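Local structure of stage III sporulation protein AH (3TUF) at residues D83-Y88 against D148-A153; Q144-A149 against V162-H167; I158-K163 against K187-T192; S170-I175 against V191-S196. The protein forms, together with SpoIIQ, a channel between mother cell and forespore that supports engulfment and lets mother-cell gene expression trigger sigma-G activity in the forespore. All coordinates share one frame; numbering follows the deposited sequence.

Contact 1 (D83-Y88 against D148-A153)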
# COMPACT_ATOMS: atom_id res chain seq x y z
N ASP B 83 1.86 -20.65 -1.42
CA ASP B 83 0.74 -19.77 -1.82
C ASP B 83 1.34 -18.57 -2.56
O ASP B 83 2.00 -17.72 -1.94
CB ASP B 83 -0.09 -19.28 -0.61
CG ASP B 83 -1.00 -18.06 -0.95
OD1 ASP B 83 -1.42 -17.86 -2.12
OD2 ASP B 83 -1.32 -17.29 -0.02
N LEU B 84 1.09 -18.50 -3.88
CA LEU B 84 1.76 -17.53 -4.77
C LEU B 84 1.46 -16.04 -4.48
O LEU B 84 2.34 -15.17 -4.66
CB LEU B 84 1.52 -17.87 -6.27
CG LEU B 84 2.25 -19.03 -7.03
CD1 LEU B 84 1.85 -19.01 -8.53
CD2 LEU B 84 3.81 -19.06 -6.86
N PHE B 85 0.22 -15.75 -4.04
CA PHE B 85 -0.18 -14.39 -3.67
C PHE B 85 0.63 -13.81 -2.51
O PHE B 85 1.28 -12.75 -2.66
CB PHE B 85 -1.65 -14.34 -3.32
CG PHE B 85 -2.55 -14.09 -4.49
CD1 PHE B 85 -2.63 -14.98 -5.55
CD2 PHE B 85 -3.36 -12.96 -4.53
CE1 PHE B 85 -3.47 -14.76 -6.63
CE2 PHE B 85 -4.24 -12.74 -5.63
CZ PHE B 85 -4.27 -13.65 -6.68
N THR B 86 0.59 -14.50 -1.37
CA THR B 86 1.38 -14.03 -0.23
C THR B 86 2.89 -13.97 -0.59
O THR B 86 3.59 -13.04 -0.20
CB THR B 86 1.09 -14.85 1.08
OG1 THR B 86 0.88 -16.20 0.74
CG2 THR B 86 -0.20 -14.34 1.86
N THR B 87 3.41 -14.93 -1.34
CA THR B 87 4.84 -14.79 -1.66
C THR B 87 5.13 -13.51 -2.46
O THR B 87 6.01 -12.71 -2.13
CB THR B 87 5.41 -16.01 -2.36
OG1 THR B 87 5.05 -17.18 -1.61
CG2 THR B 87 6.93 -15.91 -2.42
N TYR B 88 4.35 -13.32 -3.51
CA TYR B 88 4.49 -12.15 -4.35
C TYR B 88 4.36 -10.82 -3.55
O TYR B 88 5.23 -9.95 -3.61
CB TYR B 88 3.47 -12.24 -5.48
CG TYR B 88 3.66 -11.22 -6.58
CD1 TYR B 88 4.52 -11.46 -7.66
CD2 TYR B 88 2.98 -10.01 -6.54
CE1 TYR B 88 4.70 -10.51 -8.68
CE2 TYR B 88 3.15 -9.05 -7.55
CZ TYR B 88 4.01 -9.31 -8.61
OH TYR B 88 4.15 -8.34 -9.60
N ASP B 148 -10.03 -12.58 -3.94
CA ASP B 148 -8.78 -11.85 -3.72
C ASP B 148 -8.30 -11.36 -5.08
O ASP B 148 -8.72 -11.90 -6.11
CB ASP B 148 -7.72 -12.77 -3.08
CG ASP B 148 -6.58 -11.98 -2.41
OD1 ASP B 148 -6.55 -10.71 -2.50
OD2 ASP B 148 -5.70 -12.63 -1.79
N ALA B 149 -7.44 -10.33 -5.08
CA ALA B 149 -6.86 -9.78 -6.30
C ALA B 149 -5.49 -9.21 -6.04
O ALA B 149 -5.21 -8.78 -4.92
CB ALA B 149 -7.73 -8.69 -6.85
N LEU B 150 -4.65 -9.15 -7.08
CA LEU B 150 -3.28 -8.67 -6.92
C LEU B 150 -2.91 -7.84 -8.13
O LEU B 150 -3.19 -8.27 -9.27
CB LEU B 150 -2.38 -9.88 -6.81
CG LEU B 150 -0.90 -9.72 -6.91
CD1 LEU B 150 -0.40 -8.94 -5.75
CD2 LEU B 150 -0.28 -11.18 -6.95
N VAL B 151 -2.29 -6.70 -7.91
CA VAL B 151 -2.17 -5.68 -8.95
C VAL B 151 -0.81 -5.05 -8.84
O VAL B 151 -0.43 -4.48 -7.78
CB VAL B 151 -3.20 -4.48 -8.77
CG1 VAL B 151 -2.90 -3.27 -9.77
CG2 VAL B 151 -4.67 -4.92 -8.91
N ASN B 152 -0.08 -5.08 -9.94
CA ASN B 152 1.22 -4.45 -9.98
C ASN B 152 1.16 -3.47 -11.12
O ASN B 152 0.97 -3.87 -12.28
CB ASN B 152 2.36 -5.50 -10.10
CG ASN B 152 3.76 -4.85 -10.31
OD1 ASN B 152 3.92 -3.75 -10.84
ND2 ASN B 152 4.78 -5.58 -9.91
N ALA B 153 1.31 -2.21 -10.77
CA ALA B 153 1.04 -1.13 -11.69
C ALA B 153 2.33 -0.41 -11.98
O ALA B 153 2.34 0.74 -12.45
CB ALA B 153 0.04 -0.17 -11.08

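Contact 2 (Q144-A149 against V162-H167)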
# COMPACT_ATOMS: atom_id res chain seq x y z
N GLN B 144 -16.09 -6.27 -6.37
CA GLN B 144 -16.93 -6.81 -7.43
C GLN B 144 -17.16 -8.31 -7.31
O GLN B 144 -17.53 -8.95 -8.28
CB GLN B 144 -16.44 -6.39 -8.83
CG GLN B 144 -16.44 -4.86 -8.98
CD GLN B 144 -17.83 -4.26 -8.80
OE1 GLN B 144 -18.07 -3.41 -7.92
NE2 GLN B 144 -18.73 -4.69 -9.59
N GLY B 145 -16.97 -8.86 -6.13
CA GLY B 145 -17.18 -10.28 -5.96
C GLY B 145 -15.94 -11.08 -6.27
O GLY B 145 -16.04 -12.26 -6.58
N TYR B 146 -14.76 -10.49 -6.23
CA TYR B 146 -13.62 -11.41 -6.33
C TYR B 146 -13.06 -11.64 -4.95
O TYR B 146 -12.90 -10.69 -4.15
CB TYR B 146 -12.55 -10.94 -7.32
CG TYR B 146 -13.03 -11.02 -8.76
CD1 TYR B 146 -13.04 -12.24 -9.46
CD2 TYR B 146 -13.47 -9.89 -9.41
CE1 TYR B 146 -13.50 -12.32 -10.79
CE2 TYR B 146 -13.93 -9.95 -10.72
CZ TYR B 146 -13.94 -11.16 -11.42
OH TYR B 146 -14.41 -11.21 -12.73
N GLU B 147 -12.79 -12.91 -4.66
CA GLU B 147 -12.29 -13.33 -3.34
C GLU B 147 -10.91 -12.72 -2.96
O GLU B 147 -10.66 -12.36 -1.80
CB GLU B 147 -12.29 -14.86 -3.27
CG GLU B 147 -11.58 -15.47 -2.08
CD GLU B 147 -10.63 -16.58 -2.53
OE1 GLU B 147 -9.46 -16.59 -2.07
OE2 GLU B 147 -11.06 -17.42 -3.37
N ASP B 148 -10.03 -12.58 -3.94
CA ASP B 148 -8.78 -11.85 -3.72
C ASP B 148 -8.30 -11.36 -5.08
O ASP B 148 -8.72 -11.90 -6.11
CB ASP B 148 -7.72 -12.77 -3.08
CG ASP B 148 -6.58 -11.98 -2.41
OD1 ASP B 148 -6.55 -10.71 -2.50
OD2 ASP B 148 -5.70 -12.63 -1.79
N ALA B 149 -7.44 -10.33 -5.08
CA ALA B 149 -6.86 -9.78 -6.30
C ALA B 149 -5.49 -9.21 -6.04
O ALA B 149 -5.21 -8.78 -4.92
CB ALA B 149 -7.73 -8.69 -6.85
N VAL B 162 -6.30 -12.25 -10.49
CA VAL B 162 -7.54 -12.35 -9.78
C VAL B 162 -7.75 -13.84 -9.49
O VAL B 162 -7.49 -14.70 -10.34
CB VAL B 162 -8.63 -11.64 -10.64
CG1 VAL B 162 -9.97 -12.32 -10.56
CG2 VAL B 162 -8.70 -10.17 -10.24
N LYS B 163 -8.12 -14.16 -8.25
CA LYS B 163 -8.54 -15.52 -7.89
C LYS B 163 -9.88 -15.78 -8.53
O LYS B 163 -10.79 -14.98 -8.33
CB LYS B 163 -8.67 -15.65 -6.38
CG LYS B 163 -7.43 -16.23 -5.68
CD LYS B 163 -7.31 -17.75 -5.86
CE LYS B 163 -6.36 -18.38 -4.82
NZ LYS B 163 -7.08 -18.60 -3.53
N SER B 164 -10.02 -16.86 -9.30
CA SER B 164 -11.29 -17.20 -9.96
C SER B 164 -11.22 -18.50 -10.78
O SER B 164 -10.21 -18.78 -11.45
CB SER B 164 -11.80 -16.05 -10.87
OG SER B 164 -13.12 -16.28 -11.34
N ASP B 165 -12.31 -19.27 -10.73
CA ASP B 165 -12.41 -20.53 -11.47
C ASP B 165 -12.93 -20.32 -12.87
O ASP B 165 -12.38 -20.84 -13.83
CB ASP B 165 -13.28 -21.52 -10.72
CG ASP B 165 -12.56 -22.07 -9.51
OD1 ASP B 165 -11.41 -22.57 -9.68
OD2 ASP B 165 -13.13 -21.98 -8.41
N LYS B 166 -14.00 -19.54 -12.97
CA LYS B 166 -14.50 -19.09 -14.24
C LYS B 166 -13.81 -17.78 -14.66
O LYS B 166 -13.58 -16.89 -13.85
CB LYS B 166 -16.03 -18.97 -14.16
CG LYS B 166 -16.68 -20.33 -13.84
CD LYS B 166 -17.66 -20.25 -12.67
CE LYS B 166 -18.95 -19.51 -13.05
NZ LYS B 166 -19.73 -20.31 -14.03
N HIS B 167 -13.40 -17.71 -15.92
CA HIS B 167 -12.91 -16.48 -16.52
C HIS B 167 -13.65 -16.28 -17.85
O HIS B 167 -14.08 -17.26 -18.48
CB HIS B 167 -11.39 -16.54 -16.74
CG HIS B 167 -10.94 -17.64 -17.68
ND1 HIS B 167 -11.19 -18.98 -17.44
CD2 HIS B 167 -10.23 -17.58 -18.83
CE1 HIS B 167 -10.68 -19.70 -18.43
NE2 HIS B 167 -10.09 -18.88 -19.28

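Contact 3 (I158-K163 against K187-T192)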
# COMPACT_ATOMS: atom_id res chain seq x y z
N ILE B 158 0.38 -3.05 -16.72
CA ILE B 158 -0.24 -3.27 -15.42
C ILE B 158 -0.69 -4.73 -15.32
O ILE B 158 -1.52 -5.20 -16.12
CB ILE B 158 -1.53 -2.43 -15.29
CG1 ILE B 158 -1.35 -0.96 -15.72
CG2 ILE B 158 -2.09 -2.56 -13.93
CD1 ILE B 158 -0.10 -0.20 -15.16
N ASN B 159 -0.21 -5.46 -14.34
CA ASN B 159 -0.57 -6.86 -14.19
C ASN B 159 -1.51 -7.03 -13.09
O ASN B 159 -1.28 -6.47 -11.99
CB ASN B 159 0.65 -7.72 -13.90
CG ASN B 159 1.41 -7.95 -15.12
OD1 ASN B 159 2.43 -7.27 -15.39
ND2 ASN B 159 0.88 -8.86 -15.97
N ILE B 160 -2.55 -7.80 -13.34
CA ILE B 160 -3.61 -7.91 -12.38
C ILE B 160 -3.94 -9.33 -12.36
O ILE B 160 -4.21 -9.94 -13.42
CB ILE B 160 -4.86 -7.22 -12.86
CG1 ILE B 160 -4.57 -5.72 -13.08
CG2 ILE B 160 -6.13 -7.53 -11.92
CD1 ILE B 160 -5.80 -5.00 -13.67
N THR B 161 -3.92 -9.90 -11.17
CA THR B 161 -4.21 -11.31 -11.06
C THR B 161 -5.34 -11.43 -10.09
O THR B 161 -5.35 -10.78 -9.01
CB THR B 161 -2.98 -12.15 -10.63
OG1 THR B 161 -1.83 -11.67 -11.34
CG2 THR B 161 -3.21 -13.67 -10.93
N VAL B 162 -6.30 -12.25 -10.49
CA VAL B 162 -7.54 -12.35 -9.78
C VAL B 162 -7.75 -13.84 -9.49
O VAL B 162 -7.49 -14.70 -10.34
CB VAL B 162 -8.63 -11.64 -10.64
CG1 VAL B 162 -9.97 -12.32 -10.56
CG2 VAL B 162 -8.70 -10.17 -10.24
N LYS B 163 -8.12 -14.16 -8.25
CA LYS B 163 -8.54 -15.52 -7.89
C LYS B 163 -9.88 -15.78 -8.53
O LYS B 163 -10.79 -14.98 -8.33
CB LYS B 163 -8.67 -15.65 -6.38
CG LYS B 163 -7.43 -16.23 -5.68
CD LYS B 163 -7.31 -17.75 -5.86
CE LYS B 163 -6.36 -18.38 -4.82
NZ LYS B 163 -7.08 -18.60 -3.53
N LYS B 187 -0.56 2.56 -21.35
CA LYS B 187 0.10 1.37 -20.87
C LYS B 187 -0.78 0.21 -21.29
O LYS B 187 -1.95 0.40 -21.61
CB LYS B 187 0.26 1.42 -19.32
CG LYS B 187 1.38 2.37 -18.81
CD LYS B 187 1.30 2.63 -17.28
CE LYS B 187 2.46 3.50 -16.80
NZ LYS B 187 2.32 3.79 -15.33
N ASP B 188 -0.21 -0.99 -21.31
CA ASP B 188 -0.99 -2.19 -21.60
C ASP B 188 -1.50 -2.60 -20.23
O ASP B 188 -1.01 -2.09 -19.21
CB ASP B 188 -0.15 -3.29 -22.35
CG ASP B 188 -1.01 -4.54 -22.76
OD1 ASP B 188 -2.29 -4.47 -22.84
OD2 ASP B 188 -0.42 -5.63 -23.00
N VAL B 189 -2.49 -3.47 -20.22
CA VAL B 189 -3.12 -3.92 -19.01
C VAL B 189 -3.38 -5.41 -19.22
O VAL B 189 -3.99 -5.80 -20.20
CB VAL B 189 -4.49 -3.21 -18.85
CG1 VAL B 189 -5.30 -3.86 -17.75
CG2 VAL B 189 -4.35 -1.70 -18.56
N ALA B 190 -2.95 -6.25 -18.30
CA ALA B 190 -3.21 -7.67 -18.47
C ALA B 190 -3.93 -8.20 -17.25
O ALA B 190 -3.70 -7.70 -16.13
CB ALA B 190 -1.88 -8.40 -18.72
N VAL B 191 -4.81 -9.16 -17.43
CA VAL B 191 -5.60 -9.64 -16.32
C VAL B 191 -5.59 -11.12 -16.40
O VAL B 191 -6.08 -11.67 -17.40
CB VAL B 191 -7.04 -9.25 -16.49
CG1 VAL B 191 -7.93 -9.77 -15.34
CG2 VAL B 191 -7.09 -7.76 -16.58
N THR B 192 -5.06 -11.77 -15.37
CA THR B 192 -4.99 -13.23 -15.34
C THR B 192 -5.92 -13.75 -14.28
O THR B 192 -5.96 -13.20 -13.19
CB THR B 192 -3.58 -13.62 -14.92
OG1 THR B 192 -2.66 -12.90 -15.75
CG2 THR B 192 -3.36 -15.12 -15.04
O HOH W 1 -1.70 -10.46 -15.66

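Contact 4 (S170-I175 against V191-S196)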
# COMPACT_ATOMS: atom_id res chain seq x y z
N SER B 170 -16.18 -11.12 -20.90
CA SER B 170 -17.03 -10.34 -20.01
C SER B 170 -16.30 -9.93 -18.74
O SER B 170 -16.10 -8.73 -18.49
CB SER B 170 -18.21 -11.17 -19.57
OG SER B 170 -19.36 -10.72 -20.21
N LYS B 171 -15.94 -10.93 -17.95
CA LYS B 171 -15.34 -10.72 -16.63
C LYS B 171 -14.10 -9.86 -16.66
O LYS B 171 -13.87 -9.04 -15.76
CB LYS B 171 -15.03 -12.05 -15.97
CG LYS B 171 -16.31 -12.81 -15.65
CD LYS B 171 -16.14 -13.73 -14.43
CE LYS B 171 -17.40 -14.59 -14.21
NZ LYS B 171 -17.72 -14.90 -12.77
N ALA B 172 -13.33 -10.00 -17.73
CA ALA B 172 -12.03 -9.34 -17.82
C ALA B 172 -12.20 -7.90 -18.14
O ALA B 172 -11.45 -7.02 -17.70
CB ALA B 172 -11.28 -9.94 -18.87
N THR B 173 -13.20 -7.67 -18.96
CA THR B 173 -13.46 -6.32 -19.41
C THR B 173 -14.07 -5.49 -18.23
O THR B 173 -13.77 -4.27 -18.01
CB THR B 173 -14.25 -6.40 -20.70
OG1 THR B 173 -14.05 -5.19 -21.44
CG2 THR B 173 -15.71 -6.66 -20.41
N ALA B 174 -14.88 -6.14 -17.41
CA ALA B 174 -15.39 -5.44 -16.21
C ALA B 174 -14.21 -5.10 -15.25
O ALA B 174 -14.20 -4.02 -14.65
CB ALA B 174 -16.47 -6.26 -15.53
N ILE B 175 -13.21 -5.97 -15.16
CA ILE B 175 -12.03 -5.59 -14.39
C ILE B 175 -11.24 -4.46 -15.03
O ILE B 175 -10.90 -3.48 -14.39
CB ILE B 175 -11.18 -6.78 -14.16
CG1 ILE B 175 -11.93 -7.69 -13.17
CG2 ILE B 175 -9.70 -6.35 -13.69
CD1 ILE B 175 -11.15 -8.98 -12.86
N VAL B 191 -4.81 -9.16 -17.43
CA VAL B 191 -5.60 -9.64 -16.32
C VAL B 191 -5.59 -11.12 -16.40
O VAL B 191 -6.08 -11.67 -17.40
CB VAL B 191 -7.04 -9.25 -16.49
CG1 VAL B 191 -7.93 -9.77 -15.34
CG2 VAL B 191 -7.09 -7.76 -16.58
N THR B 192 -5.06 -11.77 -15.37
CA THR B 192 -4.99 -13.23 -15.34
C THR B 192 -5.92 -13.75 -14.28
O THR B 192 -5.96 -13.20 -13.19
CB THR B 192 -3.58 -13.62 -14.92
OG1 THR B 192 -2.66 -12.90 -15.75
CG2 THR B 192 -3.36 -15.12 -15.04
N PHE B 193 -6.63 -14.83 -14.59
CA PHE B 193 -7.55 -15.49 -13.64
C PHE B 193 -6.97 -16.82 -13.18
O PHE B 193 -6.89 -17.77 -13.96
CB PHE B 193 -8.91 -15.75 -14.29
CG PHE B 193 -9.62 -14.49 -14.75
CD1 PHE B 193 -9.11 -13.72 -15.81
CD2 PHE B 193 -10.77 -14.08 -14.15
CE1 PHE B 193 -9.74 -12.53 -16.23
CE2 PHE B 193 -11.40 -12.91 -14.57
CZ PHE B 193 -10.89 -12.14 -15.61
N GLU B 194 -6.58 -16.88 -11.90
CA GLU B 194 -6.01 -18.08 -11.25
C GLU B 194 -7.08 -18.99 -10.62
O GLU B 194 -7.95 -18.49 -9.90
CB GLU B 194 -5.11 -17.65 -10.11
CG GLU B 194 -3.89 -16.90 -10.54
CD GLU B 194 -2.76 -17.83 -10.90
OE1 GLU B 194 -3.06 -18.99 -11.28
OE2 GLU B 194 -1.59 -17.40 -10.79
N PRO B 195 -6.97 -20.32 -10.84
CA PRO B 195 -7.81 -21.32 -10.13
C PRO B 195 -7.87 -21.08 -8.60
O PRO B 195 -6.80 -21.02 -7.95
CB PRO B 195 -7.08 -22.65 -10.41
CG PRO B 195 -5.63 -22.23 -10.88
CD PRO B 195 -5.91 -20.96 -11.64
N SER B 196 -9.07 -20.93 -8.04
CA SER B 196 -9.22 -20.57 -6.59
C SER B 196 -9.23 -21.78 -5.63
O SER B 196 -8.43 -22.73 -5.80
CB SER B 196 -10.43 -19.62 -6.34
OG SER B 196 -11.67 -20.34 -6.36

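Contact 1 (D83-Y88 against D148-A153)
Leu150 lies between the rings of Phe85 and Tyr88, which project from the N-terminal end of helix 84-107 onto strand 149-152. One methyl, CD2, sits over the centre of the Phe85 ring, 4.3 Å above its plane, while Leu150 CB touches Phe85 CE2 at 3.6 Å. The same methyl reaches across to Tyr88, where Leu150 CD2 lies 3.5 Å from Tyr88 CD2, and the second branch, CD1, follows closely at 3.6 Å from that ring atom. Tyr88 reaches obliquely over Leu150 toward Asn152, its ring set opposite the backbone nitrogen (chi1 -169°). Asn152 ND2 donates to Tyr88 OH over 2.8 Å at an N-H...O angle of 151°, the hydroxyl oxygen lying slightly out of the amide plane.

At the other end, Asp148 OD2 stands 3.6 Å from Phe85 CD2, while its OD1 forms a salt bridge with Arg89. The helix start is capped by Asp83, whose OD1 accepts a rather long bond from Phe85 N and whose OD2 accepts from the Thr86 hydroxyl, both from above the carboxylate plane.

Ala149 and Val151 point the other way, onto Ile141 and Glu138 of helix 114-143, so the strand is packed between two helices. On the helix 84-107 side, an apolar centre of Leu150 and two rings holds helix and strand together, and the single Asn152-Tyr88 bond adds a directional tie.

Contact 2 (Q144-A149 against V162-H167)
Lys163, Val162 and Tyr146 bury the most surface where the loop after helix 114-143 meets the end of strand 157-163. Val162 and Ala149 form an antiparallel non-hydrogen-bonded pair of the beta hairpin made by strands 149-152 and 157-163. The two valine methyls serve different neighbours: CG2 meets Ala149 CB at 3.8 Å, whereas CG1 lies over one face of the Tyr146 ring, 3.3 Å from Tyr146 CD1. The phenol crosses the valine at about a right angle. Its edge faces the Lys163 carbonyl and the Ser164 hydroxyl, with Tyr146 CD1 3.7 Å from Lys163 O and Tyr146 CE1 4.0 Å from Ser164 OG. Ser164 is itself held, since its hydroxyl donates to Lys166 O over 2.6 Å in the carbonyl plane.

Lys163 contributes through both backbone and side chain. Its N-H bonds to Asp148 O at 3.2 Å, nearly straight at 164°, the donor lying above the carbonyl plane. The side chain, bent at chi2 (-76°) and again at chi4, turns back to place NZ 3.4 Å from Glu147 OE1, a long and weak salt bridge.

Ile141, Ile175 and Phe193 also pack on Val162, which thus lies in the interior between the sheet and helices 114-143 and 169-177. Replacing Tyr146 by a serine removes the ring, and Val162 CG1 is then likely to lose the cover over it.

Apolar burial and one backbone bond join the segments; the lysine-glutamate pair, on a poorly ordered lysine, adds only a weak link.

Contact 3 (I158-K163 against K187-T192)
The carbonyl oxygen of Ile160 is approached by three groups: Thr192 N donates to Ile160 O over 2.8 Å almost along the C=O axis, Val191 CA adds a C-H...O contact, and a water gives a weak bond. Strands 157-163 and 188-194 run parallel here, as the neighbouring strands of a beta-alpha-beta crossover through helix 169-177, within a fold consistent with the ring-building motif of this clan. The register pairs Ile158 with Val189 through to Thr161 with Thr192. Ala190 N reaches Ile158 O at 2.8 Å, and Val162 N reaches Thr192 O at 2.9 Å; the bond from Ile160 N to Ala190 O is bent and weak.

Thr192 OG1, anti to its carbonyl carbon (chi1 -50°), lies 2.6 Å from the water, which accepts from Asn159 ND2. That hydroxyl also bonds to Thr77 of the SpoIIQ chain, whose strand pairs antiparallel with residues 190-192 and carries the sheet across the interface; Asp188 likewise bonds to Ser79 of SpoIIQ. Thr161 lies alongside Thr192, pointing the same way, its CG2 4.0 Å from Thr192 CB. The opposite face is aliphatic, Ile160 CD1 lying 4.2 Å from Val191 CG2. At the strand start, Ile158 CD1 touches the extended Lys187 chain at CD, 3.8 Å away.

Contact 4 (S170-I175 against V191-S196)
Purely apolar packing of a helix on a sheet joins helix 169-177 to the second half of strand 188-194, in a buried part of the domain with no hydrogen bond between the two segments. Phe193 points the far end of its ring at the helix. Its CZ comes within 3.7 Å of Ala172 CA, which lies in the ring plane at the edge, so the helix backbone meets the rim of the phenyl group and not a face. The methyl of Ala172 adds a contact, CB lying 4.0 Å from Phe193 CZ, and Lys171 CB stands 4.0 Å from Phe193 CE2 before the rest of that side chain leads off elsewhere.

One turn along, Ile175 bridges two strand residues. Its CG2 branch meets Val191 CG2 at 4.1 Å. The other branch leaves CB beside the backbone N (chi1 -70°) and is fully extended at chi2, which carries CD1 to 4.2 Å from Phe193 CZ and 4.1 Å from Val191 CG1. This helix is the crossover element of the beta-alpha-beta unit, and its segment axis runs at 126° to the strand, 9.4 Å away at the closest approach. Cutting Ile175 back to an alanine would probably cost Val191 and Phe193 CZ one of their contacts each, so that helix and strand fit less closely there.

Tyr146 and Val162 also touch Ile175, while His167 packs on Phe193. Toward SpoIIQ, Ala172 packs on Tyr78 of that chain and Ser170 OG bonds to its Glu68.

From the N terminus, contact 1 closes the longest loop, bringing the start of helix 84-107 back to strand 149-152 after the helical hairpin with helix 114-143. Contact 2 opens just before that loop ends, sharing Asp148 and Ala149 with it, and closes the short hairpin onto strand 157-163. Contact 3 overlaps contact 2 in the same way, at Val162 and Lys163, so 1 and 2 interlock, as do 2 and 3. Contact 4 opens inside the span of contact 3, at helix 169-177, and ends slightly beyond it on strand 188-194; contact 1 closes before either opens. Together they tie the long N-terminal helix, the three-stranded sheet and the crossover helix into one unit.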